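Local atomic coordinates of 2-oxoadipate dioxygenase/decarboxylase (Pseudomonas putida, PDB entry 6W1G), a protein that catalyses the iron(II)-dependent decarboxylation and hydroxylation of 2-oxoadipate to D-2-hydroxyglutarate in a D-lysine breakdown pathway. Residues Asp311-Ala316 and Ala342-Asp347; Val319-Ala324 and Met334-Ala339; Glu54-Thr59 and Arg230-Asp235; Gln43-Met46 and Glu51-Glu54. All coordinates share one frame; numbering follows the deposited sequence.

Along the chain the contacts form two groups. Contact 4 joins helices 29-48 and 50-59 across their short connection, and contact 3 carries helix 50-59 on to the loop after strand 226-229; their centres lie 6 Å apart, they share E54, and M46, L56 and L232 touch one another. Much later in sequence, contacts 1 and 2 both use helix 304-321, with contact 2 lying within the chain span that contact 1 brackets; their centres are 12 Å apart and L314 meets L337 between them. The groups do not touch. Contact 3 comes closest to the metal site; the others lie away from it, packing helices, and one loop, onto each other.

Contact 1. Residues Asp311-Ala316 and Ala342-Asp347; sequences DKLLDA and AEFPDD
L313 lays its two methyl groups over the start of the loop that follows helix 330-341, CD2 against the side chain of E343 and CD1 against F344. With CG anti to the carbonyl carbon (chi1 -57°), the fork of the leucine straddles the two neighbours. CD2 sits 3.7 Å from the carboxylate carbon CD of E343 and also reaches its CB, whereas CD1 lies 3.9 Å from CB of F344, arriving at the edge of the phenyl ring near its plane, and 3.8 Å from the backbone N of F344. The side chains of L313 and F344 cross at about a right angle. A long, exposed side chain suits position 312: K312 runs extended to CD, then bends at chi3 (88°), bringing NZ to 2.9 Å from OE2 of E343 in a salt bridge. The ammonium comes in on the syn side of OE2, 16° out of the carboxylate plane. E343, itself extended, crosses the lysine nearly at right angles. Replacing L313 by alanine is likely to leave a gap beside F344 and remove part of the apolar surface along E343, setting its carboxylate freer to turn. Inward, F344 also packs on I262, L302 and L309, and its carbonyl O accepts a hydrogen bond from R258, which ties the loop to another part of the chain. The chemistry thus divides by depth: buried leucine and phenylalanine join helix 304-321 to the loop by shape, while the lysine-glutamate pair lies at the exposed edge of the contact, where solvent probably weakens its attraction.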
loop_
_atom_site.group_PDB
_atom_site.type_symbol
_atom_site.label_atom_id
_atom_site.label_comp_id
_atom_site.label_asym_id
_atom_site.label_seq_id
_atom_site.Cartn_x
_atom_site.Cartn_y
_atom_site.Cartn_z
ATOM N N ASP A 311 6.044 -15.156 -9.076
ATOM C CA ASP A 311 5.143 -16.146 -8.494
ATOM C C ASP A 311 5.768 -17.534 -8.571
ATOM O O ASP A 311 5.652 -18.336 -7.632
ATOM C CB ASP A 311 3.792 -16.098 -9.216
ATOM C CG ASP A 311 3.030 -14.758 -9.038
ATOM O OD1 ASP A 311 3.437 -13.914 -8.209
ATOM O OD2 ASP A 311 2.012 -14.567 -9.743
ATOM N N LYS A 312 6.458 -17.829 -9.681
ATOM C CA LYS A 312 7.044 -19.152 -9.865
ATOM C C LYS A 312 8.129 -19.420 -8.832
ATOM O O LYS A 312 8.203 -20.501 -8.252
ATOM C CB LYS A 312 7.643 -19.265 -11.265
ATOM C CG LYS A 312 8.255 -20.606 -11.628
ATOM C CD LYS A 312 8.767 -20.553 -13.044
ATOM C CE LYS A 312 10.190 -20.038 -13.078
ATOM N NZ LYS A 312 11.077 -21.037 -13.742
ATOM N N LEU A 313 8.999 -18.438 -8.624
ATOM C CA LEU A 313 10.105 -18.627 -7.698
ATOM C C LEU A 313 9.627 -18.643 -6.254
ATOM O O LEU A 313 10.186 -19.363 -5.415
ATOM C CB LEU A 313 11.154 -17.553 -7.931
ATOM C CG LEU A 313 11.683 -17.513 -9.369
ATOM C CD1 LEU A 313 12.655 -16.384 -9.554
ATOM C CD2 LEU A 313 12.328 -18.839 -9.820
ATOM N N LEU A 314 8.610 -17.841 -5.933
ATOM C CA LEU A 314 8.045 -17.885 -4.589
ATOM C C LEU A 314 7.384 -19.232 -4.334
ATOM O O LEU A 314 7.581 -19.836 -3.272
ATOM C CB LEU A 314 7.096 -16.700 -4.410
ATOM C CG LEU A 314 6.552 -16.681 -2.982
ATOM C CD1 LEU A 314 7.580 -16.454 -1.900
ATOM C CD2 LEU A 314 5.466 -15.601 -2.917
ATOM N N ASP A 315 6.605 -19.728 -5.297
ATOM C CA ASP A 315 6.015 -21.063 -5.169
ATOM C C ASP A 315 7.079 -22.142 -4.968
ATOM O O ASP A 315 6.908 -23.035 -4.133
ATOM C CB ASP A 315 5.152 -21.362 -6.394
ATOM C CG ASP A 315 3.873 -20.532 -6.442
ATOM O OD1 ASP A 315 3.220 -20.540 -7.505
ATOM O OD2 ASP A 315 3.527 -19.879 -5.436
ATOM N N ALA A 316 8.186 -22.070 -5.705
ATOM C CA ALA A 316 9.229 -23.079 -5.569
ATOM C C ALA A 316 9.872 -23.036 -4.194
ATOM O O ALA A 316 10.204 -24.088 -3.636
ATOM C CB ALA A 316 10.276 -22.907 -6.667
ATOM N N ALA A 342 17.573 -16.417 -6.961
ATOM C CA ALA A 342 18.744 -16.171 -7.803
ATOM C C ALA A 342 18.393 -16.123 -9.288
ATOM O O ALA A 342 19.115 -15.480 -10.059
ATOM C CB ALA A 342 19.808 -17.252 -7.557
ATOM N N GLU A 343 17.321 -16.791 -9.705
ATOM C CA GLU A 343 16.882 -16.819 -11.096
ATOM C C GLU A 343 16.187 -15.540 -11.553
ATOM O O GLU A 343 15.950 -15.384 -12.759
ATOM C CB GLU A 343 15.907 -17.984 -11.249
ATOM C CG GLU A 343 15.306 -18.176 -12.622
ATOM C CD GLU A 343 14.483 -19.444 -12.738
ATOM O OE1 GLU A 343 14.793 -20.437 -12.041
ATOM O OE2 GLU A 343 13.522 -19.427 -13.536
ATOM N N PHE A 344 15.853 -14.640 -10.653
ATOM C CA PHE A 344 15.245 -13.379 -11.044
ATOM C C PHE A 344 16.371 -12.377 -11.266
ATOM O O PHE A 344 17.062 -12.019 -10.304
ATOM C CB PHE A 344 14.286 -12.879 -9.968
ATOM C CG PHE A 344 13.257 -11.907 -10.503
ATOM C CD1 PHE A 344 13.647 -10.687 -11.053
ATOM C CD2 PHE A 344 11.911 -12.228 -10.514
ATOM C CE1 PHE A 344 12.713 -9.819 -11.593
ATOM C CE2 PHE A 344 10.969 -11.365 -11.049
ATOM C CZ PHE A 344 11.365 -10.147 -11.578
ATOM N N PRO A 345 16.605 -11.909 -12.496
ATOM C CA PRO A 345 17.761 -11.031 -12.734
ATOM C C PRO A 345 17.796 -9.863 -11.766
ATOM O O PRO A 345 16.768 -9.229 -11.516
ATOM C CB PRO A 345 17.551 -10.550 -14.170
ATOM C CG PRO A 345 16.843 -11.715 -14.817
ATOM C CD PRO A 345 15.889 -12.215 -13.752
ATOM N N ASP A 346 18.990 -9.581 -11.221
ATOM C CA ASP A 346 19.201 -8.519 -10.235
ATOM C C ASP A 346 20.131 -7.459 -10.824
ATOM O O ASP A 346 20.999 -6.901 -10.149
ATOM C CB ASP A 346 19.704 -9.064 -8.893
ATOM C CG ASP A 346 19.574 -8.057 -7.763
ATOM O OD1 ASP A 346 18.811 -7.070 -7.909
ATOM O OD2 ASP A 346 20.235 -8.268 -6.710
ATOM N N ASP A 347 19.962 -7.217 -12.101
ATOM C CA ASP A 347 20.695 -6.237 -12.870
ATOM C C ASP A 347 19.629 -5.394 -13.565
ATOM O O ASP A 347 18.749 -5.928 -14.235
ATOM C CB ASP A 347 21.580 -6.988 -13.858
ATOM C CG ASP A 347 22.299 -6.080 -14.804
ATOM O OD1 ASP A 347 21.670 -5.712 -15.793
ATOM O OD2 ASP A 347 23.486 -5.763 -14.542
#

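Contact 2. Residues Val319-Ala324 and Met334-Ala339; sequences VALGGA and MALLQA
L336 points its forked end from helix 330-341 at the last turn of helix 304-321, where it meets two residues, A320 and L321. Both methyls lie near CB of A320, CD2 at 4.0 Å, while CD1 also reaches the backbone where A320 passes into L321, lying 3.8 Å from CA of L321 and equally far from O of A320. This position follows from chi1 of -72°, which sets CG of L336 anti to its carbonyl carbon and sends both methyls outward. L321 is turned differently: its CG is anti to the backbone N (chi1 -172°), and its CD1 meets CD1 of L336 at 4.0 Å, the two leucine side chains crossing at a slant. The side chains meet by apolar packing, and CD1 of L336 also lies against backbone atoms; no hydrogen bond links the segments. The small methyl of A320 suits its place, since it lets L336 come down close to the helix backbone, with the CA atoms of A320 and L336 7.2 Å apart; leucine suits 321, which is buried and whose CD1 packs on L336. Directly beyond, G322 leaves the helix with positive phi (79°), a conformation most easily taken without a side chain, and the chain turns away into the loop. R332 makes weak hydrogen bonds to the carbonyls of A320 and L321 at this helix end. The contact belongs to two consecutive helices, 304-321 and 330-341, that run roughly antiparallel, successive contacts climbing one helix as they descend the other: L336 also packs on T317, and L337 touches both T317 and L314 one turn and two turns back.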
loop_
_atom_site.group_PDB
_atom_site.type_symbol
_atom_site.label_atom_id
_atom_site.label_comp_id
_atom_site.label_asym_id
_atom_site.label_seq_id
_atom_site.Cartn_x
_atom_site.Cartn_y
_atom_site.Cartn_z
ATOM N N VAL A 319 7.451 -24.828 -1.852
ATOM C CA VAL A 319 7.532 -26.277 -2.014
ATOM C C VAL A 319 8.767 -26.835 -1.309
ATOM O O VAL A 319 8.698 -27.860 -0.624
ATOM C CB VAL A 319 7.512 -26.664 -3.499
ATOM C CG1 VAL A 319 7.826 -28.133 -3.652
ATOM C CG2 VAL A 319 6.157 -26.343 -4.107
ATOM N N ALA A 320 9.910 -26.166 -1.473
ATOM C CA ALA A 320 11.155 -26.642 -0.899
ATOM C C ALA A 320 11.131 -26.559 0.604
ATOM O O ALA A 320 11.851 -27.307 1.279
ATOM C CB ALA A 320 12.319 -25.793 -1.389
ATOM N N LEU A 321 10.282 -25.693 1.137
ATOM C CA LEU A 321 10.166 -25.550 2.574
ATOM C C LEU A 321 9.499 -26.763 3.180
ATOM O O LEU A 321 9.833 -27.154 4.309
ATOM C CB LEU A 321 9.366 -24.288 2.875
ATOM C CG LEU A 321 9.290 -23.847 4.332
ATOM C CD1 LEU A 321 10.664 -23.455 4.834
ATOM C CD2 LEU A 321 8.287 -22.712 4.473
ATOM N N GLY A 322 8.558 -27.380 2.468
ATOM C CA GLY A 322 7.879 -28.551 2.975
ATOM C C GLY A 322 6.783 -28.266 3.969
ATOM O O GLY A 322 6.310 -29.197 4.629
ATOM N N GLY A 323 6.362 -27.016 4.088
ATOM C CA GLY A 323 5.333 -26.648 5.030
ATOM C C GLY A 323 4.936 -25.204 4.827
ATOM O O GLY A 323 5.086 -24.676 3.723
ATOM N N ALA A 324 4.437 -24.552 5.884
ATOM C CA ALA A 324 4.051 -23.146 5.820
ATOM C C ALA A 324 5.154 -22.269 6.392
ATOM O O ALA A 324 5.673 -22.577 7.475
ATOM C CB ALA A 324 2.761 -22.933 6.611
ATOM N N MET A 334 14.278 -18.219 4.798
ATOM C CA MET A 334 14.977 -17.102 4.180
ATOM C C MET A 334 16.132 -17.588 3.311
ATOM O O MET A 334 16.394 -17.024 2.253
ATOM C CB MET A 334 15.381 -16.087 5.261
ATOM C CG MET A 334 14.181 -15.427 5.979
ATOM S SD MET A 334 13.005 -14.530 4.943
ATOM C CE MET A 334 14.017 -13.284 4.139
ATOM N N ALA A 335 16.796 -18.686 3.705
ATOM C CA ALA A 335 17.865 -19.258 2.893
ATOM C C ALA A 335 17.319 -19.843 1.587
ATOM O O ALA A 335 17.888 -19.618 0.509
ATOM C CB ALA A 335 18.630 -20.307 3.702
ATOM N N LEU A 336 16.205 -20.567 1.657
ATOM C CA LEU A 336 15.610 -21.139 0.456
ATOM C C LEU A 336 15.092 -20.051 -0.471
ATOM O O LEU A 336 15.177 -20.171 -1.704
ATOM C CB LEU A 336 14.444 -22.027 0.852
ATOM C CG LEU A 336 14.792 -23.359 1.512
ATOM C CD1 LEU A 336 13.530 -23.973 2.058
ATOM C CD2 LEU A 336 15.437 -24.249 0.489
ATOM N N LEU A 337 14.523 -19.002 0.099
ATOM C CA LEU A 337 14.039 -17.884 -0.706
ATOM C C LEU A 337 15.161 -17.263 -1.514
ATOM O O LEU A 337 14.995 -16.988 -2.715
ATOM C CB LEU A 337 13.397 -16.864 0.223
ATOM C CG LEU A 337 12.731 -15.669 -0.418
ATOM C CD1 LEU A 337 11.474 -16.114 -1.118
ATOM C CD2 LEU A 337 12.453 -14.607 0.638
ATOM N N GLN A 338 16.297 -16.985 -0.869
ATOM C CA GLN A 338 17.423 -16.419 -1.591
ATOM C C GLN A 338 17.885 -17.358 -2.697
ATOM O O GLN A 338 18.119 -16.927 -3.836
ATOM C CB GLN A 338 18.545 -16.045 -0.624
ATOM C CG GLN A 338 19.689 -15.141 -1.252
ATOM C CD GLN A 338 19.277 -13.995 -2.245
ATOM O OE1 GLN A 338 18.931 -12.877 -1.829
ATOM N NE2 GLN A 338 19.352 -14.272 -3.570
ATOM N N ALA A 339 17.995 -18.649 -2.397
ATOM C CA ALA A 339 18.470 -19.588 -3.400
ATOM C C ALA A 339 17.555 -19.613 -4.615
ATOM O O ALA A 339 18.026 -19.571 -5.753
ATOM C CB ALA A 339 18.615 -20.967 -2.764
#

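Contact 3. Residues Glu54-Thr59 and Arg230-Asp235; sequences EALRWT and RTLDID
The backbones of segment 54-59 of helix 50-59 and loop 230-233 are nearest at L56 and L232, whose CA atoms stand 10.2 Å apart, a separation bridged by side chains alone. The two leucines reach toward each other tip to tip; each has CG anti to its carbonyl carbon, which extends the fork away from its backbone, and CD1 of L56 lies 3.8 Å from CD1 of L232. The other branch of L56 leans toward R230: CD2 is 4.3 Å from NH2, approaching the guanidinium obliquely. Leucine fits both places because its branched end reaches across the wide separation while staying apolar; M46 of helix 29-48 joins them from the side. The arginine is buried, and its charge is met beyond the segments, NH1 by E68 and NH2 by E61. On the helix's outer surface, R57 grips E54 side-on: NH2 binds OE1 at 2.7 Å and NE binds OE2 at 2.8 Å, each acceptor nearly in the guanidinium plane. R57 NH2 also lies over one face of the W58 ring, toward its rim. In the loop, T231 makes an ST turn, its OG1 accepting from N of D233 at 3.2 Å along an almost straight bond (176°), and D233 then acts as N-cap of helix 234-240. The loop continues strand 226-229, an edge strand of the mixed five-stranded sheet in this member of the glyoxalase clan. That strand carries the metal ligand H226, and the side chain of R230 lies about 11 Å from the bound nickel, consistent with a place in the outer surroundings of the metal site, not among its ligands.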
loop_
_atom_site.group_PDB
_atom_site.type_symbol
_atom_site.label_atom_id
_atom_site.label_comp_id
_atom_site.label_asym_id
_atom_site.label_seq_id
_atom_site.Cartn_x
_atom_site.Cartn_y
_atom_site.Cartn_z
ATOM N N GLU A 54 20.712 8.812 -5.937
ATOM C CA GLU A 54 20.469 9.278 -7.299
ATOM C C GLU A 54 19.155 8.751 -7.836
ATOM O O GLU A 54 18.419 9.494 -8.473
ATOM C CB GLU A 54 21.613 8.844 -8.202
ATOM C CG GLU A 54 22.708 9.923 -8.311
ATOM C CD GLU A 54 22.191 11.288 -8.833
ATOM O OE1 GLU A 54 21.936 11.433 -10.063
ATOM O OE2 GLU A 54 22.001 12.220 -8.019
ATOM N N ALA A 55 18.853 7.467 -7.624
ATOM C CA ALA A 55 17.603 6.904 -8.100
ATOM C C ALA A 55 16.418 7.703 -7.582
ATOM O O ALA A 55 15.486 8.033 -8.334
ATOM C CB ALA A 55 17.504 5.427 -7.730
ATOM N N LEU A 56 16.437 8.004 -6.277
ATOM C CA LEU A 56 15.323 8.720 -5.687
ATOM C C LEU A 56 15.253 10.165 -6.155
ATOM O O LEU A 56 14.160 10.756 -6.215
ATOM C CB LEU A 56 15.424 8.641 -4.159
ATOM C CG LEU A 56 15.384 7.258 -3.548
ATOM C CD1 LEU A 56 15.845 7.288 -2.123
ATOM C CD2 LEU A 56 13.970 6.660 -3.618
ATOM N N ARG A 57 16.386 10.764 -6.514
ATOM C CA ARG A 57 16.376 12.091 -7.107
ATOM C C ARG A 57 15.780 12.071 -8.518
ATOM O O ARG A 57 14.897 12.869 -8.817
ATOM C CB ARG A 57 17.803 12.654 -7.157
ATOM C CG ARG A 57 17.868 14.037 -7.718
ATOM C CD ARG A 57 19.266 14.561 -7.983
ATOM N NE ARG A 57 19.973 13.873 -9.050
ATOM C CZ ARG A 57 19.788 14.089 -10.347
ATOM N NH1 ARG A 57 18.891 14.976 -10.795
ATOM N NH2 ARG A 57 20.513 13.401 -11.201
ATOM N N TRP A 58 16.208 11.128 -9.362
ATOM C CA TRP A 58 15.693 11.065 -10.728
ATOM C C TRP A 58 14.185 10.995 -10.716
ATOM O O TRP A 58 13.518 11.636 -11.532
ATOM C CB TRP A 58 16.241 9.863 -11.496
ATOM C CG TRP A 58 17.621 10.051 -12.005
ATOM C CD1 TRP A 58 18.748 9.445 -11.573
ATOM C CD2 TRP A 58 18.029 10.912 -13.087
ATOM N NE1 TRP A 58 19.862 9.863 -12.291
ATOM C CE2 TRP A 58 19.424 10.778 -13.215
ATOM C CE3 TRP A 58 17.351 11.780 -13.941
ATOM C CZ2 TRP A 58 20.154 11.487 -14.185
ATOM C CZ3 TRP A 58 18.070 12.474 -14.893
ATOM C CH2 TRP A 58 19.435 12.327 -14.992
ATOM N N THR A 59 13.625 10.119 -9.885
ATOM C CA THR A 59 12.200 9.835 -9.953
ATOM C C THR A 59 11.363 10.799 -9.133
ATOM O O THR A 59 10.139 10.738 -9.195
ATOM C CB THR A 59 11.932 8.428 -9.444
ATOM O OG1 THR A 59 12.283 8.389 -8.070
ATOM C CG2 THR A 59 12.673 7.358 -10.229
ATOM N N ARG A 230 7.417 3.814 4.982
ATOM C CA ARG A 230 8.310 3.273 3.977
ATOM C C ARG A 230 9.769 3.468 4.382
ATOM O O ARG A 230 10.217 4.591 4.626
ATOM C CB ARG A 230 8.081 3.950 2.619
ATOM C CG ARG A 230 9.029 3.462 1.550
ATOM C CD ARG A 230 8.786 4.164 0.222
ATOM N NE ARG A 230 9.776 3.769 -0.743
ATOM C CZ ARG A 230 9.933 4.297 -1.959
ATOM N NH1 ARG A 230 9.144 5.288 -2.377
ATOM N NH2 ARG A 230 10.876 3.846 -2.759
ATOM N N THR A 231 10.497 2.355 4.477
ATOM C CA THR A 231 11.932 2.411 4.667
ATOM C C THR A 231 12.655 2.047 3.385
ATOM O O THR A 231 12.176 1.263 2.580
ATOM C CB THR A 231 12.388 1.491 5.816
ATOM O OG1 THR A 231 13.790 1.638 6.055
ATOM C CG2 THR A 231 12.125 0.034 5.570
ATOM N N LEU A 232 13.873 2.586 3.263
ATOM C CA LEU A 232 14.764 2.207 2.169
ATOM C C LEU A 232 15.519 0.901 2.433
ATOM O O LEU A 232 16.166 0.392 1.543
ATOM C CB LEU A 232 15.778 3.326 1.913
ATOM C CG LEU A 232 15.161 4.644 1.469
ATOM C CD1 LEU A 232 16.253 5.700 1.277
ATOM C CD2 LEU A 232 14.320 4.497 0.211
ATOM N N ASP A 233 15.475 0.337 3.644
ATOM C CA ASP A 233 16.246 -0.891 3.915
ATOM C C ASP A 233 15.590 -1.671 5.051
ATOM O O ASP A 233 15.833 -1.401 6.223
ATOM C CB ASP A 233 17.706 -0.560 4.237
ATOM C CG ASP A 233 18.556 -1.804 4.347
ATOM O OD1 ASP A 233 18.022 -2.926 4.491
ATOM O OD2 ASP A 233 19.813 -1.682 4.315
ATOM N N ILE A 234 14.743 -2.638 4.691
ATOM C CA ILE A 234 14.024 -3.387 5.711
ATOM C C ILE A 234 14.959 -4.296 6.490
ATOM O O ILE A 234 14.686 -4.618 7.645
ATOM C CB ILE A 234 12.840 -4.146 5.082
ATOM C CG1 ILE A 234 11.826 -4.538 6.161
ATOM C CG2 ILE A 234 13.306 -5.378 4.358
ATOM C CD1 ILE A 234 10.565 -5.056 5.601
ATOM N N ASP A 235 16.066 -4.742 5.886
ATOM C CA ASP A 235 16.985 -5.560 6.669
ATOM C C ASP A 235 17.600 -4.739 7.789
ATOM O O ASP A 235 17.744 -5.203 8.922
ATOM C CB ASP A 235 18.108 -6.092 5.787
ATOM C CG ASP A 235 17.635 -7.074 4.718
ATOM O OD1 ASP A 235 16.741 -7.864 4.992
ATOM O OD2 ASP A 235 18.177 -7.059 3.600
#

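Contact 4. Residues Gln43-Met46 and Glu51-Glu54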
loop_
_atom_site.group_PDB
_atom_site.type_symbol
_atom_site.label_atom_id
_atom_site.label_comp_id
_atom_site.label_asym_id
_atom_site.label_seq_id
_atom_site.Cartn_x
_atom_site.Cartn_y
_atom_site.Cartn_z
ATOM N N GLN A 43 18.119 7.904 6.213
ATOM C CA GLN A 43 19.225 8.836 6.082
ATOM C C GLN A 43 20.541 8.106 5.893
ATOM O O GLN A 43 21.386 8.532 5.098
ATOM C CB GLN A 43 19.284 9.687 7.342
ATOM C CG GLN A 43 18.327 10.867 7.360
ATOM C CD GLN A 43 18.812 12.061 8.185
ATOM O OE1 GLN A 43 19.828 12.004 8.886
ATOM N NE2 GLN A 43 18.068 13.161 8.098
ATOM N N GLN A 44 20.751 7.018 6.635
ATOM C CA GLN A 44 21.963 6.223 6.479
ATOM C C GLN A 44 22.068 5.653 5.072
ATOM O O GLN A 44 23.138 5.685 4.469
ATOM C CB GLN A 44 21.951 5.103 7.506
ATOM C CG GLN A 44 23.147 4.133 7.465
ATOM C CD GLN A 44 23.183 3.202 8.666
ATOM O OE1 GLN A 44 24.221 3.049 9.322
ATOM N NE2 GLN A 44 22.053 2.562 8.955
ATOM N N VAL A 45 20.975 5.116 4.526
ATOM C CA VAL A 45 21.052 4.549 3.186
ATOM C C VAL A 45 21.441 5.626 2.186
ATOM O O VAL A 45 22.300 5.417 1.324
ATOM C CB VAL A 45 19.708 3.909 2.790
ATOM C CG1 VAL A 45 19.699 3.656 1.302
ATOM C CG2 VAL A 45 19.431 2.629 3.599
ATOM N N MET A 46 20.803 6.784 2.283
ATOM C CA MET A 46 21.095 7.812 1.284
ATOM C C MET A 46 22.535 8.286 1.390
ATOM O O MET A 46 23.157 8.597 0.372
ATOM C CB MET A 46 20.072 8.939 1.341
ATOM C CG MET A 46 18.738 8.475 0.682
ATOM S SD MET A 46 17.396 9.612 0.698
ATOM C CE MET A 46 17.140 9.898 2.446
ATOM N N GLU A 51 24.042 5.503 -5.332
ATOM C CA GLU A 51 23.163 5.088 -6.418
ATOM C C GLU A 51 21.702 5.127 -6.001
ATOM O O GLU A 51 20.840 5.443 -6.825
ATOM C CB GLU A 51 23.519 3.691 -6.903
ATOM C CG GLU A 51 23.227 3.454 -8.365
ATOM C CD GLU A 51 23.928 2.208 -8.888
ATOM O OE1 GLU A 51 23.697 1.145 -8.289
ATOM O OE2 GLU A 51 24.708 2.281 -9.864
ATOM N N VAL A 52 21.409 4.800 -4.733
ATOM C CA VAL A 52 20.051 4.920 -4.210
ATOM C C VAL A 52 19.639 6.380 -4.137
ATOM O O VAL A 52 18.544 6.762 -4.565
ATOM C CB VAL A 52 19.899 4.192 -2.867
ATOM C CG1 VAL A 52 18.541 4.486 -2.270
ATOM C CG2 VAL A 52 20.125 2.683 -3.075
ATOM N N ALA A 53 20.508 7.237 -3.589
ATOM C CA ALA A 53 20.215 8.658 -3.548
ATOM C C ALA A 53 19.908 9.196 -4.950
ATOM O O ALA A 53 18.975 9.972 -5.116
ATOM C CB ALA A 53 21.362 9.426 -2.899
ATOM N N GLU A 54 20.712 8.812 -5.937
ATOM C CA GLU A 54 20.469 9.278 -7.299
ATOM C C GLU A 54 19.155 8.751 -7.836
ATOM O O GLU A 54 18.419 9.494 -8.473
ATOM C CB GLU A 54 21.613 8.844 -8.202
ATOM C CG GLU A 54 22.708 9.923 -8.311
ATOM C CD GLU A 54 22.191 11.288 -8.833
ATOM O OE1 GLU A 54 21.936 11.433 -10.063
ATOM O OE2 GLU A 54 22.001 12.220 -8.019
#
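A helix-turn-helix junction, in the topological and not the DNA-binding sense, links the consecutive helices 29-48 and 50-59 and brings V45 and M46 against V52 and A53 on the inside of the turn. The backbones come very close: CA of M46 and CA of A53 are 5.0 Å apart, too near for two large side chains to fit between them. Alanine therefore suits position 53, its CB lying 3.8 Å from the carbonyl O of M46 and 4.5 Å from CB of M46. The methionine starts beside A53 but its end leads off, with CG anti to the carbonyl carbon (chi1 -76°), taking its sulfur away from helix 50-59's A53 and toward the leucines beyond: SD of M46 is 4.0 Å from CD1 of L56, and CG of M46 is 3.8 Å from CD1 of L232. A flexible thioether chain is well matched to such a mixed apolar setting. One residue earlier on each helix, the beta-branched valines fill the wider part of the junction. V45 is buried, packing also on L232 and D233 of the loop after strand 226-229, whereas V52 lies nearer the surface. No hydrogen bond passes between the two segments, and what meets here is apolar packing. In both valines CG1 stands anti to the backbone N, and across the slanting approach of the two side chains CG1 of V45 touches CG1 of V52 at 3.8 Å.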